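Local atomic coordinates of tyrosine recombinase XerH (Helicobacter pylori, PDB entry 5JK0), a protein that cuts and rejoins DNA at specific sites as a tyrosine recombinase and takes part in chromosome segregation. Residues N74-P79 and R130-G135; K259-E264 and D273-N278. One frame throughout, in Å; residues are numbered along the deposited sequence.

Both contacts are largely buried and both bring a helix against another part of the same domain, yet they belong to opposite sides of the chain's centre, with nearest atoms about 20 Å apart. Interaction 1 lies in the core-binding domain, where helices 74-93 and 123-143 cross; the helix-to-helix part is van der Waals packing, and the polar side chains turn largely to the DNA, including three consecutive thymidines. Interaction 2 lies in the tyrosine recombinase domain and ties helix 255-264 to the irregular chain that follows it, through an indole N-H given to a backbone carbonyl and a leucine-leucine contact. DNA meets interaction 1 at several residues, but interaction 2 through Asn-278, outside the helix contact.

Interaction 1. Residues N74-P79 and R130-G135; sequences NTYALP and RIALLG. With nucleotides of chain G.
The DNA-reading face of the core-binding domain is built here, where Tyr-76 of helix 74-93 lies against Ala-132 of helix 123-143. The two short segments cross nearly at right angles, at 82° with 8.9 Å between their axes, and the small Ala-132 sits at the crossing. Tyr-76 CD1 approaches Ala-132 CA to 3.9 Å, the ring meeting that helix obliquely. The Ala-132 methyl also packs against the proline ring, CB to Pro-79 CB being 4.1 Å. With CG anti to its own carbonyl carbon (chi1 -67°), Tyr-76 carries its ring across helix 123-143, and so brings the hydroxyl to the DNA backbone. There its OH lies beside the phosphate oxygen OP2 of DT19 of chain G. Ile-131 joins in through CG2, which touches the thymine methyl C7 of the same nucleotide at 3.9 Å.

Next to this, two side chains address the following bases. Thr-75 gives the hydrogen of OG1 to O4 of DT20 of chain G at 2.8 Å, and Asn-74 ND2 makes a nearly straight bond (173°) to O4 of DT21 of chain G at 3.2 Å. The amide of Asn-74 is gripped at both ends, since OD1 accepts from an adenine N6 and ND2 also bonds to Leu-71 O; this would fix its flip and suit it to reading base edges.

Around the crossing, Tyr-76 is also packed by Leu-24 and Lys-27 of helix 12-30, Leu-133 reaches helix 107-117, and Ala-77 rests on Cys-62 of helix 55-68.

Interaction 2. Residues K259-E264 and D273-N278; sequences KEWLIE and DLLFCN. With nucleotides of chain H.
Trp-261 and Leu-275 form the tight part of this contact, which ties the end of helix 255-264 to the chain leading toward helix 286-300 in the tyrosine recombinase domain, away from the predicted active site. The indole N-H of Trp-261 is given to the backbone carbonyl of Leu-275, NE1 to O at 3.1 Å, with a bent N-H...O angle of 144°. The oxygen lies near the indole plane, but the donor stands well above the carbonyl plane. Leu-275 CD1 lies 3.9 Å from Trp-261 NE1 and 3.8 Å from Leu-262 CD2, the two leucines crossing at about a right angle. Having CG anti to the backbone N (chi1 162°) swings the Trp-261 ring across to the 273-278 chain. Phe-276 lies almost parallel to the indole, planes 13° apart, but slid well aside.

The packing thins outward: Leu-262, partly exposed, touches through CD2 alone, and Cys-277 N stays 4.5 Å from Trp-261 CZ2. Asn-278 turns from the helix to the DNA, its ND2 bonding a phosphate and Ser-282 OG.

The contact sits against helix 198-211, where Leu-203 and Arg-200 touch Trp-261 and Leu-204 meets Phe-276, while Leu-275 pairs by backbone with Leu-221, just ahead of strand 226-229.

Interaction 1. Residues N74-P79 and R130-G135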
# COMPACT_ATOMS: atom_id res chain seq x y z
N ASN D 74 14.67 23.78 -11.29
CA ASN D 74 15.33 22.66 -11.96
C ASN D 74 14.45 21.42 -12.07
O ASN D 74 14.62 20.60 -12.97
CB ASN D 74 16.63 22.30 -11.22
CG ASN D 74 16.40 21.32 -10.08
OD1 ASN D 74 16.50 20.11 -10.25
ND2 ASN D 74 16.09 21.85 -8.90
N THR D 75 13.49 21.30 -11.16
CA THR D 75 12.60 20.14 -11.12
C THR D 75 11.60 20.16 -12.27
O THR D 75 11.14 19.12 -12.72
CB THR D 75 11.85 20.07 -9.77
OG1 THR D 75 12.78 20.20 -8.69
CG2 THR D 75 11.10 18.75 -9.63
N TYR D 76 11.28 21.36 -12.75
CA TYR D 76 10.25 21.52 -13.78
C TYR D 76 10.82 21.79 -15.17
O TYR D 76 10.21 21.41 -16.17
CB TYR D 76 9.29 22.64 -13.38
CG TYR D 76 8.45 22.33 -12.17
CD1 TYR D 76 7.24 21.67 -12.29
CD2 TYR D 76 8.87 22.70 -10.89
CE1 TYR D 76 6.46 21.39 -11.18
CE2 TYR D 76 8.11 22.41 -9.78
CZ TYR D 76 6.90 21.76 -9.93
OH TYR D 76 6.13 21.47 -8.83
N ALA D 77 11.96 22.46 -15.23
CA ALA D 77 12.52 22.95 -16.49
C ALA D 77 12.84 21.84 -17.48
O ALA D 77 12.23 21.74 -18.55
CB ALA D 77 13.76 23.79 -16.22
N LEU D 78 13.82 21.00 -17.14
CA LEU D 78 14.30 19.96 -18.04
C LEU D 78 13.23 18.96 -18.51
O LEU D 78 13.15 18.67 -19.70
CB LEU D 78 15.47 19.21 -17.40
CG LEU D 78 16.11 18.09 -18.23
CD1 LEU D 78 17.62 18.24 -18.27
CD2 LEU D 78 15.73 16.72 -17.68
N PRO D 79 12.41 18.42 -17.58
CA PRO D 79 11.43 17.43 -18.06
C PRO D 79 10.43 17.98 -19.09
O PRO D 79 10.02 17.24 -19.98
CB PRO D 79 10.70 17.01 -16.78
CG PRO D 79 11.67 17.29 -15.69
CD PRO D 79 12.38 18.53 -16.11
N ARG D 130 6.71 13.02 -13.72
CA ARG D 130 5.25 12.94 -13.61
C ARG D 130 4.67 14.19 -12.96
O ARG D 130 3.71 14.77 -13.47
CB ARG D 130 4.86 11.69 -12.81
CG ARG D 130 3.37 11.57 -12.54
CD ARG D 130 3.06 10.33 -11.72
NE ARG D 130 1.65 10.26 -11.34
CZ ARG D 130 1.14 10.83 -10.25
NH1 ARG D 130 1.93 11.51 -9.43
NH2 ARG D 130 -0.15 10.71 -9.98
N ILE D 131 5.26 14.60 -11.84
CA ILE D 131 4.83 15.80 -11.13
C ILE D 131 4.95 17.04 -12.03
O ILE D 131 4.09 17.92 -12.00
CB ILE D 131 5.66 16.01 -9.84
CG1 ILE D 131 5.37 14.90 -8.84
CG2 ILE D 131 5.36 17.37 -9.22
CD1 ILE D 131 6.22 14.97 -7.59
N ALA D 132 6.02 17.09 -12.82
CA ALA D 132 6.24 18.21 -13.74
C ALA D 132 5.15 18.27 -14.80
O ALA D 132 4.60 19.34 -15.07
CB ALA D 132 7.61 18.09 -14.38
N LEU D 133 4.86 17.12 -15.41
CA LEU D 133 3.83 17.04 -16.44
C LEU D 133 2.45 17.40 -15.89
O LEU D 133 1.67 18.09 -16.55
CB LEU D 133 3.80 15.64 -17.05
CG LEU D 133 4.98 15.23 -17.94
CD1 LEU D 133 4.90 13.76 -18.29
CD2 LEU D 133 5.02 16.09 -19.20
N LEU D 134 2.15 16.91 -14.69
CA LEU D 134 0.87 17.20 -14.04
C LEU D 134 0.71 18.69 -13.78
O LEU D 134 -0.38 19.24 -13.94
CB LEU D 134 0.74 16.42 -12.73
CG LEU D 134 0.55 14.90 -12.84
CD1 LEU D 134 0.47 14.27 -11.46
CD2 LEU D 134 -0.70 14.58 -13.66
N GLY D 135 1.79 19.34 -13.37
CA GLY D 135 1.77 20.76 -13.07
C GLY D 135 1.51 21.62 -14.29
O GLY D 135 0.79 22.61 -14.22
P DT G 19 4.58 23.03 -5.99
OP1 DT G 19 3.17 23.46 -5.89
OP2 DT G 19 5.31 23.16 -7.27
O5' DT G 19 5.44 23.78 -4.87
C5' DT G 19 5.00 23.76 -3.51
C4' DT G 19 6.16 23.50 -2.56
O4' DT G 19 6.52 22.10 -2.60
C3' DT G 19 7.44 24.29 -2.85
O3' DT G 19 7.92 24.90 -1.66
C2' DT G 19 8.41 23.21 -3.35
C1' DT G 19 7.92 21.99 -2.61
N1 DT G 19 8.29 20.70 -3.26
C2 DT G 19 9.02 19.77 -2.56
O2 DT G 19 9.39 19.94 -1.41
N3 DT G 19 9.30 18.62 -3.25
C4 DT G 19 8.93 18.32 -4.55
O4 DT G 19 9.24 17.26 -5.09
C5 DT G 19 8.17 19.34 -5.23
C7 DT G 19 7.71 19.12 -6.64
C6 DT G 19 7.88 20.46 -4.56
P DT G 21 15.48 25.06 0.39
OP1 DT G 21 15.85 25.71 1.67
OP2 DT G 21 15.50 25.86 -0.86
O5' DT G 21 16.42 23.78 0.18
C5' DT G 21 16.46 22.77 1.19
C4' DT G 21 17.15 21.52 0.68
O4' DT G 21 16.45 21.01 -0.46
C3' DT G 21 18.58 21.72 0.19
O3' DT G 21 19.50 21.45 1.25
C2' DT G 21 18.73 20.69 -0.95
C1' DT G 21 17.31 20.14 -1.14
N1 DT G 21 16.91 20.06 -2.57
C2 DT G 21 17.06 18.87 -3.25
O2 DT G 21 17.51 17.87 -2.73
N3 DT G 21 16.67 18.90 -4.56
C4 DT G 21 16.14 19.98 -5.25
O4 DT G 21 15.82 19.90 -6.43
C5 DT G 21 16.01 21.19 -4.48
C7 DT G 21 15.45 22.43 -5.12
C6 DT G 21 16.39 21.18 -3.20
P DT G 20 9.06 26.03 -1.73
OP1 DT G 20 8.78 27.00 -0.65
OP2 DT G 20 9.16 26.49 -3.13
O5' DT G 20 10.40 25.23 -1.38
C5' DT G 20 10.56 24.64 -0.10
C4' DT G 20 11.78 23.74 -0.07
O4' DT G 20 11.58 22.61 -0.94
C3' DT G 20 13.09 24.39 -0.51
O3' DT G 20 14.01 24.44 0.58
C2' DT G 20 13.60 23.50 -1.66
C1' DT G 20 12.83 22.21 -1.45
N1 DT G 20 12.61 21.43 -2.70
C2 DT G 20 13.14 20.17 -2.81
O2 DT G 20 13.79 19.64 -1.92
N3 DT G 20 12.88 19.54 -4.00
C4 DT G 20 12.16 20.03 -5.07
O4 DT G 20 11.98 19.39 -6.10
C5 DT G 20 11.63 21.37 -4.89
C7 DT G 20 10.83 22.01 -5.98
C6 DT G 20 11.88 21.99 -3.73

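Interaction 2. Residues K259-E264 and D273-N278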
# COMPACT_ATOMS: atom_id res chain seq x y z
N LYS D 259 39.53 30.34 15.87
CA LYS D 259 40.46 31.44 16.10
C LYS D 259 41.48 31.53 14.97
O LYS D 259 41.81 32.62 14.50
CB LYS D 259 41.18 31.27 17.44
N GLU D 260 41.97 30.38 14.52
CA GLU D 260 42.98 30.32 13.47
C GLU D 260 42.41 30.75 12.12
O GLU D 260 43.07 31.45 11.35
CB GLU D 260 43.56 28.91 13.37
CG GLU D 260 44.65 28.76 12.32
CD GLU D 260 45.18 27.34 12.23
OE1 GLU D 260 44.67 26.47 12.96
OE2 GLU D 260 46.12 27.11 11.44
N TRP D 261 41.18 30.33 11.83
CA TRP D 261 40.55 30.63 10.55
C TRP D 261 40.18 32.10 10.42
O TRP D 261 40.36 32.70 9.36
CB TRP D 261 39.31 29.75 10.35
CG TRP D 261 38.36 30.27 9.30
CD1 TRP D 261 37.04 30.55 9.46
CD2 TRP D 261 38.67 30.57 7.94
NE1 TRP D 261 36.50 31.00 8.28
CE2 TRP D 261 37.49 31.03 7.33
CE3 TRP D 261 39.84 30.51 7.17
CZ2 TRP D 261 37.43 31.42 5.99
CZ3 TRP D 261 39.79 30.89 5.84
CH2 TRP D 261 38.59 31.34 5.27
N LEU D 262 39.65 32.68 11.50
CA LEU D 262 39.27 34.09 11.49
C LEU D 262 40.46 35.00 11.24
O LEU D 262 40.32 36.09 10.69
CB LEU D 262 38.59 34.47 12.81
CG LEU D 262 37.16 33.95 13.00
CD1 LEU D 262 36.62 34.34 14.36
CD2 LEU D 262 36.25 34.46 11.89
N ILE D 263 41.65 34.55 11.64
CA ILE D 263 42.87 35.30 11.39
C ILE D 263 43.21 35.28 9.91
O ILE D 263 43.48 36.33 9.31
CB ILE D 263 44.06 34.72 12.19
CG1 ILE D 263 43.84 34.92 13.69
CG2 ILE D 263 45.36 35.38 11.76
CD1 ILE D 263 44.92 34.30 14.55
N GLU D 264 43.19 34.09 9.31
CA GLU D 264 43.52 33.93 7.90
C GLU D 264 42.41 34.46 7.00
O GLU D 264 42.63 34.73 5.82
CB GLU D 264 43.79 32.46 7.59
CG GLU D 264 44.92 31.85 8.39
CD GLU D 264 45.13 30.38 8.09
OE1 GLU D 264 44.36 29.83 7.28
OE2 GLU D 264 46.07 29.78 8.65
N ASP D 273 29.93 39.64 6.63
CA ASP D 273 30.29 38.89 7.82
C ASP D 273 30.07 37.39 7.63
O ASP D 273 29.90 36.65 8.60
CB ASP D 273 29.48 39.38 9.03
CG ASP D 273 27.99 39.27 8.81
OD1 ASP D 273 27.55 39.31 7.64
OD2 ASP D 273 27.25 39.14 9.81
N LEU D 274 30.08 36.95 6.38
CA LEU D 274 29.97 35.54 6.05
C LEU D 274 31.20 34.80 6.57
O LEU D 274 32.33 35.20 6.30
CB LEU D 274 29.81 35.34 4.55
CG LEU D 274 29.40 33.96 4.05
CD1 LEU D 274 28.03 33.57 4.59
CD2 LEU D 274 29.40 33.92 2.53
N LEU D 275 30.98 33.72 7.31
CA LEU D 275 32.09 33.00 7.95
C LEU D 275 32.97 32.28 6.93
O LEU D 275 34.18 32.52 6.87
CB LEU D 275 31.55 31.99 8.97
CG LEU D 275 32.61 31.25 9.79
CD1 LEU D 275 33.52 32.24 10.50
CD2 LEU D 275 31.96 30.31 10.79
N PHE D 276 32.37 31.40 6.14
CA PHE D 276 33.11 30.66 5.12
C PHE D 276 32.96 31.33 3.76
O PHE D 276 31.86 31.73 3.37
CB PHE D 276 32.64 29.21 5.06
CG PHE D 276 32.74 28.49 6.37
CD1 PHE D 276 33.96 28.02 6.83
CD2 PHE D 276 31.61 28.27 7.14
CE1 PHE D 276 34.05 27.35 8.04
CE2 PHE D 276 31.69 27.60 8.35
CZ PHE D 276 32.91 27.14 8.80
N CYS D 277 34.07 31.44 3.03
CA CYS D 277 34.05 32.08 1.72
C CYS D 277 35.11 31.51 0.79
O CYS D 277 36.11 30.94 1.24
CB CYS D 277 34.25 33.59 1.87
SG CYS D 277 35.85 34.07 2.56
N ASN D 278 34.89 31.67 -0.51
CA ASN D 278 35.88 31.26 -1.50
C ASN D 278 36.98 32.31 -1.63
O ASN D 278 37.05 33.25 -0.84
CB ASN D 278 35.22 31.01 -2.86
CG ASN D 278 34.34 32.16 -3.31
OD1 ASN D 278 34.59 33.32 -2.98
ND2 ASN D 278 33.29 31.85 -4.07
P DG H 4 38.42 27.97 -3.33
OP1 DG H 4 37.76 29.24 -3.70
OP2 DG H 4 38.98 27.79 -1.98
O5' DG H 4 37.40 26.75 -3.60
C5' DG H 4 36.10 27.00 -4.13
C4' DG H 4 36.15 27.26 -5.63
O4' DG H 4 36.99 26.27 -6.26
C3' DG H 4 34.82 27.13 -6.34
O3' DG H 4 34.09 28.34 -6.25
C2' DG H 4 35.24 26.84 -7.78
C1' DG H 4 36.57 26.09 -7.60
N9 DG H 4 36.50 24.66 -7.88
C8 DG H 4 36.87 23.63 -7.04
N7 DG H 4 36.69 22.45 -7.56
C5 DG H 4 36.17 22.70 -8.82
C6 DG H 4 35.77 21.80 -9.84
O6 DG H 4 35.81 20.57 -9.83
N1 DG H 4 35.29 22.47 -10.97
C2 DG H 4 35.20 23.84 -11.09
N2 DG H 4 34.71 24.30 -12.24
N3 DG H 4 35.57 24.70 -10.14
C4 DG H 4 36.04 24.06 -9.04